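Local coordinates for protein S-adenosylmethionine dependent methyltransferase (Mesorhizobium loti, PDB 3BKW) that probably transfers a methyl group from S-adenosylmethionine to an acceptor substrate, as its class of methyltransferases generally does, at residues S113-A116 with L117-V120; S143-P147 with I148-P152; D122-R125 with L126-V130; E31-A34 with L35-M38. One frame throughout, in Å; residues are numbered along the deposited sequence. Where two conformers were deposited one is given.

Overall arrangement
Four short-range contacts illustrate how a Rossmann-like methyltransferase finishes its strands and packs its helices. Interactions 1 and 2 lie at the ends of the neighbouring strands 108-114 and 138-145, where Ser113 O and Ser143 N are 2.9 Å apart in a probable hydrogen bond. Interaction 3 begins the helix after interaction 1; Leu126 CD1 meets Leu117 CD2 at 3.5 Å. Interaction 4, on the other side of the chain's centre from interaction 3 and about 23 Å from it between centres, reaches interaction 1 where Glu31 OE2 lies 3.7 Å from Leu115 CD1. Ethanediol, probably from the crystallisation liquor, lies about 4 Å from the side chains of both His118 and Met150, consistent with a pocket there.

Interaction 1 of 4, residues S113-A116 with L117-V120; sequences SSLA and LHYV
Beyond the end of strand 108-114 the backbone turns sharply through Leu115, whose phi and psi are both positive, into a 3-10 turn closed by Tyr119 N bonding to Ala116 O at 3.1 Å. A second bond of the same span, Val120 N to Leu117 O, carries the turn onward. His118 is the side chain that folds back. Its CG lies between the backbone N and the carbonyl carbon (chi1 53°), which swings the imidazole over the start of the turn. There CE1 comes to 3.5 Å from Leu115 C and 3.8 Å from Leu115 CB, a slanting approach to the peptide. Tyr119 comes up beside it, its CE2 lying 3.8 Å from Leu115 O. The two rings also meet each other: His118 CD2 sits over the centre of the phenol face, while Tyr119 OH lies in the imidazole plane at its edge. A water links the strand end to the turn: it donates to Ser113 OG at 2.8 Å and accepts from Leu117 N at 2.9 Å, so a backbone N-H at the start of the turn is satisfied from the end of the strand. Ser113 OG is also hydrogen-bonded to Leu50 O on the adjacent strand. Leu117 CD2 rests against the same hydroxyl, and the leucine packs on Phe140, Leu126 and Phe127. Such a loop at the carboxyl end of the fourth strand is a familiar feature of Rossmann-like methyltransferases, in which this edge of the sheet commonly borders the cofactor and substrate pocket.

Interaction 2 of 4, residues S143-P147 with I148-P152; sequences STEHP and IYMAP
Strand 138-145 runs out at Glu145, and the chain winds at once into a short helical turn in which Met150 N bonds to His146 O at 3.0 Å and Ala151 N to Pro147 O at 2.8 Å. His146 occupies the N-cap. With CG anti to the backbone N (chi1 -166°), its ring is carried alongside Ile148, and ND1 accepts from Ile148 N at 3.0 Å. The bond is nearly straight, and the donor lies almost exactly in the imidazole plane. Beside it the two side chains run together, Ile148 CD1 touching His146 CE1 at 3.5 Å. Because ND1 acts as the acceptor, NE2 is left to face Glu213 OE1, its hydrogen-bond partner; the ring is therefore held at both nitrogens. Replacing the imidazole by an alanine's methyl would probably leave Ile148 N without its cap and Glu213 without its mate, and open a gap beside Ile148. Glu145 reaches the next turn differently. Its OE1 meets the rim of the Tyr149 ring in plane, 3.4 Å from CD2, with the carboxylate perpendicular to the ring, and the charge is taken up by a salt bridge to Lys189. Selenomethionine Met150 bends at chi3 (-65°), bringing CE to 3.4 Å from Glu145 O and near Pro147 CB. Strand 189-191 covers this side through His191, which touches Pro147, Met150 and Ala151. Ile148 in turn packs on Ile169 of strand 165-169 and on Tyr172 of the second subunit, placing the turn between sheet, hairpin and dimer partner.

Interaction 3 of 4, residues D122-R125 with L126-V130; sequences DVAR and LFRTV. With EDO (1,2-ethanediol), chain E.
One ethanediol oxygen, O1, is gripped from two ends of a helical turn: it donates to Asp122 OD1 at 2.6 Å and accepts from Arg128 NH1 at 3.2 Å and from Arg128 NH2 at 3.1 Å. It lies in the guanidinium plane at the edge, so both N-H groups converge on it, while NH1 makes a further weak bond to the diol's O2. Asp122 OD1 and Arg128 NH2 themselves stay 4.7 Å apart. A bend at chi3 (-62°) folds Arg128 back along its own helix, laying one guanidinium face over Arg125 CA and Ala124 O, with NH1 3.5 Å from Ala124 CB. Asp122 is the N-cap residue of helix 123-133, and its OD1 also receives a weak bond from Arg125 N. In the buried part of the contact, Val123 CG2 stands over the Phe127 ring, 4.1 Å from its centroid and 28° off the normal, a CH-pi contact between residues one helical turn apart, a separation matched by the backbone bond from Phe127 N to Val123 O, 2.9 Å. Phe127 continues inward to Phe140 and to Ala200 and Leu201 of helix 194-203. The helix thus has a polar and an apolar side. On the polar one, a single hydroxyl of a diol probably left by the crystallisation liquor both donates to the acid and accepts from the arginine, joining opposite charges that do not touch, and the aspartate's charge is likely to stabilise the helix start.

Interaction 4 of 4, residues E31-A34 with L35-M38; sequences EWPA and LRAM
Arg36 lies across one face of Trp32, a CH-pi contact between residues four apart on the alpha-helix 32-38. Its CB sits 3.7 Å from the centroid of the six-membered ring and only 11° off the normal, and farther along the chain CD comes to 3.7 Å from Trp32 CZ2. The methylenes, not the guanidinium, cover the ring: the guanidinium plane is turned 70° from the indole. A bend at chi3 (60°) brings that group near Trp32 NE1, with one guanidinium face over Pro33 CA and NH2 3.8 Å from Pro33 CB. There a water accepts from Arg36 NH2 and donates to Pro33 O at 2.6 Å, clipping the head group to the helix backbone. Pro33 O also receives Ala37 N, so two donors share it. At the root of the pair, the bond from Arg36 N to Trp32 O, 2.7 Å, is almost straight. Trp32 is held from outside by Trp60, edge-to-face, and by Tyr112 of strand 108-114, which Leu35 also touches. Were Trp32 replaced by an alanine, Arg36 would probably lose the surface its methylenes lie on, and Trp60 its aromatic partner. Beyond this, Ala34 and Met38 pack on Leu238, joining the helix to strand 236-242 of the sheet. Met38 N bonds to Leu35 O, with a weak second bond to Ala34 O at 3.5 Å; the selenomethionine's CG lies 3.3 Å from that same Ala34 O.

Interaction 1 of 4, residues S113-A116 with L117-V120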
loop_
_atom_site.group_PDB
_atom_site.type_symbol
_atom_site.label_atom_id
_atom_site.label_comp_id
_atom_site.label_asym_id
_atom_site.label_seq_id
_atom_site.Cartn_x
_atom_site.Cartn_y
_atom_site.Cartn_z
ATOM N N SER A 113 1.121 -17.894 -2.277
ATOM C CA SER A 113 2.419 -17.812 -2.930
ATOM C C SER A 113 3.448 -17.095 -2.077
ATOM O O SER A 113 3.240 -15.953 -1.693
ATOM C CB SER A 113 2.293 -17.105 -4.265
ATOM O OG SER A 113 3.539 -17.129 -4.955
ATOM N N SER A 114 4.550 -17.774 -1.781
ATOM C CA SER A 114 5.655 -17.195 -1.034
ATOM C C SER A 114 6.826 -16.841 -1.946
ATOM O O SER A 114 7.461 -17.728 -2.531
ATOM C CB SER A 114 6.136 -18.163 0.044
ATOM O OG SER A 114 7.333 -17.687 0.651
ATOM N N LEU A 115 7.074 -15.541 -2.074
ATOM C CA LEU A 115 8.282 -15.028 -2.724
ATOM C C LEU A 115 8.546 -15.561 -4.125
ATOM O O LEU A 115 9.669 -15.956 -4.468
ATOM C CB LEU A 115 9.470 -15.273 -1.783
ATOM C CG LEU A 115 9.337 -14.714 -0.363
ATOM C CD1 LEU A 115 10.596 -15.041 0.465
ATOM C CD2 LEU A 115 9.046 -13.216 -0.381
ATOM N N ALA A 116 7.489 -15.575 -4.923
ATOM C CA ALA A 116 7.538 -16.026 -6.321
ATOM C C ALA A 116 7.099 -14.970 -7.330
ATOM O O ALA A 116 7.640 -14.909 -8.417
ATOM C CB ALA A 116 6.658 -17.279 -6.505
ATOM N N LEU A 117 6.095 -14.160 -6.981
ATOM C CA LEU A 117 5.489 -13.248 -7.930
ATOM C C LEU A 117 6.355 -12.094 -8.366
ATOM O O LEU A 117 6.144 -11.585 -9.460
ATOM C CB LEU A 117 4.121 -12.766 -7.471
ATOM C CG LEU A 117 3.043 -13.836 -7.226
ATOM C CD1 LEU A 117 1.695 -13.091 -7.216
ATOM C CD2 LEU A 117 3.012 -14.974 -8.199
ATOM N N HIS A 118 7.382 -11.750 -7.578
ATOM C CA HIS A 118 8.348 -10.734 -8.012
ATOM C C HIS A 118 9.207 -11.172 -9.204
ATOM O O HIS A 118 9.903 -10.345 -9.775
ATOM C CB HIS A 118 9.188 -10.139 -6.887
ATOM C CG HIS A 118 9.883 -11.146 -6.041
ATOM N ND1 HIS A 118 9.372 -11.578 -4.846
ATOM C CD2 HIS A 118 11.039 -11.817 -6.215
ATOM C CE1 HIS A 118 10.193 -12.456 -4.302
ATOM N NE2 HIS A 118 11.202 -12.638 -5.123
ATOM N N TYR A 119 9.176 -12.463 -9.561
ATOM C CA TYR A 119 9.865 -12.973 -10.759
ATOM C C TYR A 119 8.975 -13.091 -12.009
ATOM O O TYR A 119 9.460 -13.459 -13.075
ATOM C CB TYR A 119 10.518 -14.326 -10.454
ATOM C CG TYR A 119 11.471 -14.270 -9.273
ATOM C CD1 TYR A 119 12.546 -13.365 -9.255
ATOM C CD2 TYR A 119 11.309 -15.117 -8.170
ATOM C CE1 TYR A 119 13.437 -13.297 -8.165
ATOM C CE2 TYR A 119 12.216 -15.059 -7.076
ATOM C CZ TYR A 119 13.273 -14.140 -7.093
ATOM O OH TYR A 119 14.170 -14.025 -6.029
ATOM N N VAL A 120 7.693 -12.714 -11.878
ATOM C CA VAL A 120 6.708 -12.819 -12.962
ATOM C C VAL A 120 6.599 -11.461 -13.632
ATOM O O VAL A 120 6.212 -10.516 -12.972
ATOM C CB VAL A 120 5.335 -13.303 -12.411
ATOM C CG1 VAL A 120 4.278 -13.300 -13.504
ATOM C CG2 VAL A 120 5.479 -14.719 -11.835
HETATM O O HOH W 1 4.737 -14.631 -4.405
#

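Interaction 2 of 4, residues S143-P147 with I148-P152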
loop_
_atom_site.group_PDB
_atom_site.type_symbol
_atom_site.label_atom_id
_atom_site.label_comp_id
_atom_site.label_asym_id
_atom_site.label_seq_id
_atom_site.Cartn_x
_atom_site.Cartn_y
_atom_site.Cartn_z
ATOM N N SER A 143 3.354 -13.219 -0.618
ATOM C CA SER A 143 4.472 -12.379 -0.235
ATOM C C SER A 143 5.357 -12.150 -1.435
ATOM O O SER A 143 5.514 -13.031 -2.293
ATOM C CB SER A 143 5.277 -13.002 0.887
ATOM O OG SER A 143 5.800 -14.259 0.501
ATOM N N THR A 144 5.909 -10.946 -1.498
ATOM C CA THR A 144 6.889 -10.565 -2.504
ATOM C C THR A 144 7.936 -9.672 -1.848
ATOM O O THR A 144 7.724 -9.144 -0.769
ATOM C CB THR A 144 6.245 -9.780 -3.708
ATOM O OG1 THR A 144 5.457 -8.677 -3.212
ATOM C CG2 THR A 144 5.344 -10.691 -4.564
ATOM N N GLU A 145 9.067 -9.501 -2.512
ATOM C CA GLU A 145 10.032 -8.502 -2.096
ATOM C C GLU A 145 9.359 -7.143 -2.200
ATOM O O GLU A 145 8.629 -6.854 -3.146
ATOM C CB GLU A 145 11.287 -8.504 -2.964
ATOM C CG GLU A 145 12.221 -9.643 -2.629
ATOM C CD GLU A 145 13.482 -9.696 -3.444
ATOM O OE1 GLU A 145 13.844 -8.693 -4.073
ATOM O OE2 GLU A 145 14.098 -10.767 -3.440
ATOM N N HIS A 146 9.580 -6.330 -1.183
ATOM C CA HIS A 146 8.979 -4.990 -1.097
ATOM C C HIS A 146 9.664 -4.063 -2.112
ATOM O O HIS A 146 10.866 -4.208 -2.348
ATOM C CB HIS A 146 9.200 -4.449 0.322
ATOM C CG HIS A 146 8.365 -3.260 0.663
ATOM N ND1 HIS A 146 8.633 -1.993 0.192
ATOM C CD2 HIS A 146 7.289 -3.141 1.476
ATOM C CE1 HIS A 146 7.739 -1.149 0.674
ATOM N NE2 HIS A 146 6.912 -1.819 1.457
ATOM N N PRO A 147 8.895 -3.141 -2.751
ATOM C CA PRO A 147 9.580 -2.215 -3.665
ATOM C C PRO A 147 10.711 -1.344 -3.055
ATOM O O PRO A 147 11.637 -0.962 -3.762
ATOM C CB PRO A 147 8.413 -1.393 -4.262
ATOM C CG PRO A 147 7.310 -1.559 -3.313
ATOM C CD PRO A 147 7.438 -2.919 -2.742
ATOM N N ILE A 148 10.658 -1.035 -1.756
ATOM C CA ILE A 148 11.770 -0.333 -1.090
ATOM C C ILE A 148 13.056 -1.163 -1.207
ATOM O O ILE A 148 14.123 -0.629 -1.458
ATOM C CB ILE A 148 11.470 -0.041 0.387
ATOM C CG1 ILE A 148 10.472 1.113 0.474
ATOM C CG2 ILE A 148 12.781 0.312 1.158
ATOM C CD1 ILE A 148 9.909 1.344 1.843
ATOM N N TYR A 149 12.924 -2.474 -1.016
ATOM C CA TYR A 149 14.025 -3.402 -1.126
ATOM C C TYR A 149 14.478 -3.602 -2.580
ATOM O O TYR A 149 15.690 -3.688 -2.842
ATOM C CB TYR A 149 13.629 -4.734 -0.469
ATOM C CG TYR A 149 14.729 -5.757 -0.433
ATOM C CD1 TYR A 149 15.707 -5.737 0.564
ATOM C CD2 TYR A 149 14.787 -6.767 -1.392
ATOM C CE1 TYR A 149 16.738 -6.698 0.588
ATOM C CE2 TYR A 149 15.812 -7.717 -1.389
ATOM C CZ TYR A 149 16.773 -7.690 -0.381
ATOM O OH TYR A 149 17.791 -8.624 -0.379
HETATM N N MSE A 150 13.537 -3.687 -3.515
HETATM C CA MSE A 150 13.857 -3.919 -4.937
HETATM C C MSE A 150 14.325 -2.703 -5.731
HETATM O O MSE A 150 15.035 -2.852 -6.719
HETATM C CB MSE A 150 12.634 -4.475 -5.674
HETATM C CG MSE A 150 12.172 -5.823 -5.191
HETATM SE SE MSE A 150 10.806 -6.534 -6.386
HETATM C CE MSE A 150 9.372 -5.182 -6.064
ATOM N N ALA A 151 13.879 -1.512 -5.339
ATOM C CA ALA A 151 14.165 -0.279 -6.092
ATOM C C ALA A 151 15.619 0.065 -6.420
ATOM O O ALA A 151 15.922 0.370 -7.568
ATOM C CB ALA A 151 13.536 0.933 -5.382
ATOM N N PRO A 152 16.514 0.038 -5.417
ATOM C CA PRO A 152 17.844 0.615 -5.660
ATOM C C PRO A 152 18.734 -0.048 -6.718
ATOM O O PRO A 152 18.727 -1.271 -6.859
ATOM C CB PRO A 152 18.510 0.573 -4.274
ATOM C CG PRO A 152 17.413 0.336 -3.309
ATOM C CD PRO A 152 16.390 -0.465 -4.037
#

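Interaction 3 of 4, residues D122-R125 with L126-V130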
loop_
_atom_site.group_PDB
_atom_site.type_symbol
_atom_site.label_atom_id
_atom_site.label_comp_id
_atom_site.label_asym_id
_atom_site.label_seq_id
_atom_site.Cartn_x
_atom_site.Cartn_y
_atom_site.Cartn_z
ATOM N N ASP A 122 4.533 -10.379 -16.293
ATOM C CA ASP A 122 3.130 -9.978 -16.500
ATOM C C ASP A 122 2.306 -10.472 -15.311
ATOM O O ASP A 122 1.552 -11.447 -15.406
ATOM C CB ASP A 122 2.627 -10.513 -17.848
ATOM C CG ASP A 122 1.273 -9.939 -18.251
ATOM O OD1 ASP A 122 0.672 -9.164 -17.469
ATOM O OD2 ASP A 122 0.830 -10.283 -19.370
ATOM N N VAL A 123 2.437 -9.764 -14.193
ATOM C CA VAL A 123 1.785 -10.195 -12.957
ATOM C C VAL A 123 0.268 -10.040 -13.040
ATOM O O VAL A 123 -0.449 -10.848 -12.469
ATOM C CB VAL A 123 2.395 -9.525 -11.710
ATOM C CG1 VAL A 123 1.917 -8.094 -11.529
ATOM C CG2 VAL A 123 2.111 -10.366 -10.491
ATOM N N ALA A 124 -0.205 -9.017 -13.762
ATOM C CA ALA A 124 -1.647 -8.804 -13.962
ATOM C C ALA A 124 -2.317 -10.016 -14.617
ATOM O O ALA A 124 -3.402 -10.433 -14.180
ATOM C CB ALA A 124 -1.932 -7.528 -14.759
ATOM N N ARG A 125 -1.645 -10.620 -15.596
ATOM C CA ARG A 125 -2.137 -11.843 -16.251
ATOM C C ARG A 125 -2.290 -12.956 -15.218
ATOM O O ARG A 125 -3.319 -13.635 -15.160
ATOM C CB ARG A 125 -1.213 -12.268 -17.395
ATOM C CG ARG A 125 -1.617 -13.538 -18.123
ATOM C CD ARG A 125 -0.699 -13.782 -19.300
ATOM N NE ARG A 125 -1.122 -14.895 -20.160
ATOM C CZ ARG A 125 -0.894 -16.196 -19.946
ATOM N NH1 ARG A 125 -0.265 -16.635 -18.851
ATOM N NH2 ARG A 125 -1.333 -17.087 -20.841
ATOM N N LEU A 126 -1.259 -13.132 -14.398
ATOM C CA LEU A 126 -1.300 -14.130 -13.313
ATOM C C LEU A 126 -2.464 -13.848 -12.343
ATOM O O LEU A 126 -3.183 -14.772 -11.975
ATOM C CB LEU A 126 0.059 -14.236 -12.601
ATOM C CG LEU A 126 0.170 -15.252 -11.461
ATOM C CD1 LEU A 126 1.603 -15.831 -11.341
ATOM C CD2 LEU A 126 -0.296 -14.662 -10.120
ATOM N N PHE A 127 -2.652 -12.590 -11.948
ATOM C CA PHE A 127 -3.767 -12.225 -11.069
ATOM C C PHE A 127 -5.123 -12.598 -11.677
ATOM O O PHE A 127 -5.996 -13.121 -10.986
ATOM C CB PHE A 127 -3.784 -10.714 -10.762
ATOM C CG PHE A 127 -2.637 -10.192 -9.924
ATOM C CD1 PHE A 127 -1.862 -11.014 -9.105
ATOM C CD2 PHE A 127 -2.414 -8.817 -9.865
ATOM C CE1 PHE A 127 -0.850 -10.488 -8.304
ATOM C CE2 PHE A 127 -1.405 -8.276 -9.072
ATOM C CZ PHE A 127 -0.634 -9.103 -8.277
ATOM N N ARG A 128 -5.308 -12.326 -12.967
ATOM C CA ARG A 128 -6.568 -12.687 -13.642
ATOM C C ARG A 128 -6.787 -14.195 -13.659
ATOM O O ARG A 128 -7.913 -14.662 -13.469
ATOM C CB ARG A 128 -6.645 -12.111 -15.047
ATOM C CG ARG A 128 -6.650 -10.591 -15.045
ATOM C CD ARG A 128 -6.792 -10.035 -16.446
ATOM N NE ARG A 128 -5.712 -10.356 -17.410
ATOM C CZ ARG A 128 -4.654 -9.589 -17.702
ATOM N NH1 ARG A 128 -4.440 -8.439 -17.088
ATOM N NH2 ARG A 128 -3.780 -9.995 -18.631
ATOM N N THR A 129 -5.706 -14.943 -13.847
ATOM C CA THR A 129 -5.746 -16.406 -13.839
ATOM C C THR A 129 -6.128 -16.931 -12.462
ATOM O O THR A 129 -6.994 -17.815 -12.343
ATOM C CB THR A 129 -4.405 -16.973 -14.330
ATOM O OG1 THR A 129 -4.250 -16.603 -15.705
ATOM C CG2 THR A 129 -4.344 -18.489 -14.232
ATOM N N VAL A 130 -5.508 -16.373 -11.426
ATOM C CA VAL A 130 -5.839 -16.747 -10.049
ATOM C C VAL A 130 -7.291 -16.374 -9.735
ATOM O O VAL A 130 -8.018 -17.179 -9.147
ATOM C CB VAL A 130 -4.818 -16.170 -9.040
ATOM C CG1 VAL A 130 -5.280 -16.403 -7.573
ATOM C CG2 VAL A 130 -3.434 -16.788 -9.262
HETATM C C1 EDO E . -1.107 -6.816 -18.970
HETATM O O1 EDO E . -1.514 -7.965 -18.223
HETATM C C2 EDO E . -2.326 -6.151 -19.604
HETATM O O2 EDO E . -3.335 -5.807 -18.634
#

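Interaction 4 of 4, residues E31-A34 with L35-M38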
loop_
_atom_site.group_PDB
_atom_site.type_symbol
_atom_site.label_atom_id
_atom_site.label_comp_id
_atom_site.label_asym_id
_atom_site.label_seq_id
_atom_site.Cartn_x
_atom_site.Cartn_y
_atom_site.Cartn_z
ATOM N N GLU A 31 8.960 -13.892 8.156
ATOM C CA GLU A 31 7.662 -13.409 7.689
ATOM C C GLU A 31 6.522 -14.437 7.677
ATOM O O GLU A 31 5.381 -14.053 7.403
ATOM C CB GLU A 31 7.768 -12.750 6.297
ATOM C CG GLU A 31 7.825 -13.642 5.052
ATOM C CD GLU A 31 9.096 -14.478 4.872
ATOM O OE1 GLU A 31 10.038 -14.411 5.705
ATOM O OE2 GLU A 31 9.137 -15.215 3.859
ATOM N N TRP A 32 6.816 -15.706 7.964
ATOM C CA TRP A 32 5.771 -16.743 7.967
ATOM C C TRP A 32 4.633 -16.483 8.960
ATOM O O TRP A 32 3.480 -16.542 8.550
ATOM C CB TRP A 32 6.342 -18.162 8.080
ATOM C CG TRP A 32 5.328 -19.200 8.452
ATOM C CD1 TRP A 32 5.295 -19.902 9.594
ATOM C CD2 TRP A 32 4.184 -19.606 7.686
ATOM N NE1 TRP A 32 4.223 -20.739 9.600
ATOM C CE2 TRP A 32 3.508 -20.574 8.451
ATOM C CE3 TRP A 32 3.653 -19.230 6.443
ATOM C CZ2 TRP A 32 2.349 -21.217 8.006
ATOM C CZ3 TRP A 32 2.469 -19.861 5.989
ATOM C CH2 TRP A 32 1.829 -20.838 6.784
ATOM N N PRO A 33 4.933 -16.225 10.249
ATOM C CA PRO A 33 3.826 -15.949 11.177
ATOM C C PRO A 33 2.865 -14.830 10.764
ATOM O O PRO A 33 1.649 -14.983 10.917
ATOM C CB PRO A 33 4.549 -15.615 12.476
ATOM C CG PRO A 33 5.838 -16.361 12.374
ATOM C CD PRO A 33 6.228 -16.249 10.951
ATOM N N ALA A 34 3.406 -13.738 10.226
ATOM C CA ALA A 34 2.603 -12.617 9.714
ATOM C C ALA A 34 1.741 -13.023 8.532
ATOM O O ALA A 34 0.567 -12.658 8.472
ATOM C CB ALA A 34 3.502 -11.474 9.307
ATOM N N LEU A 35 2.317 -13.797 7.616
ATOM C CA LEU A 35 1.589 -14.265 6.423
ATOM C C LEU A 35 0.545 -15.314 6.823
ATOM O O LEU A 35 -0.606 -15.261 6.372
ATOM C CB LEU A 35 2.576 -14.789 5.372
ATOM C CG LEU A 35 2.040 -14.961 3.955
ATOM C CD1 LEU A 35 1.548 -13.617 3.417
ATOM C CD2 LEU A 35 3.095 -15.607 3.047
ATOM N N ARG A 36 0.930 -16.225 7.730
ATOM C CA ARG A 36 0.015 -17.248 8.266
ATOM C C ARG A 36 -1.225 -16.600 8.910
ATOM O O ARG A 36 -2.347 -17.065 8.715
ATOM C CB ARG A 36 0.733 -18.113 9.295
ATOM C CG ARG A 36 -0.141 -19.215 9.926
ATOM C CD ARG A 36 0.640 -19.957 10.992
ATOM N NE ARG A 36 1.076 -19.063 12.056
ATOM C CZ ARG A 36 2.059 -19.302 12.935
ATOM N NH1 ARG A 36 2.770 -20.439 12.910
ATOM N NH2 ARG A 36 2.353 -18.380 13.852
ATOM N N ALA A 37 -1.001 -15.512 9.654
ATOM C CA ALA A 37 -2.085 -14.769 10.311
ATOM C C ALA A 37 -3.106 -14.171 9.339
ATOM O O ALA A 37 -4.272 -13.972 9.705
ATOM C CB ALA A 37 -1.518 -13.689 11.192
HETATM N N MSE A 38 -2.662 -13.923 8.101
HETATM C CA MSE A 38 -3.487 -13.359 7.035
HETATM C C MSE A 38 -4.311 -14.389 6.276
HETATM O O MSE A 38 -5.266 -14.034 5.581
HETATM C CB MSE A 38 -2.592 -12.585 6.082
HETATM C CG MSE A 38 -1.931 -11.398 6.739
HETATM SE SE MSE A 38 -0.485 -10.680 5.702
HETATM C CE MSE A 38 -1.406 -10.345 4.024
HETATM O O HOH W 2 0.510 -15.806 13.117
#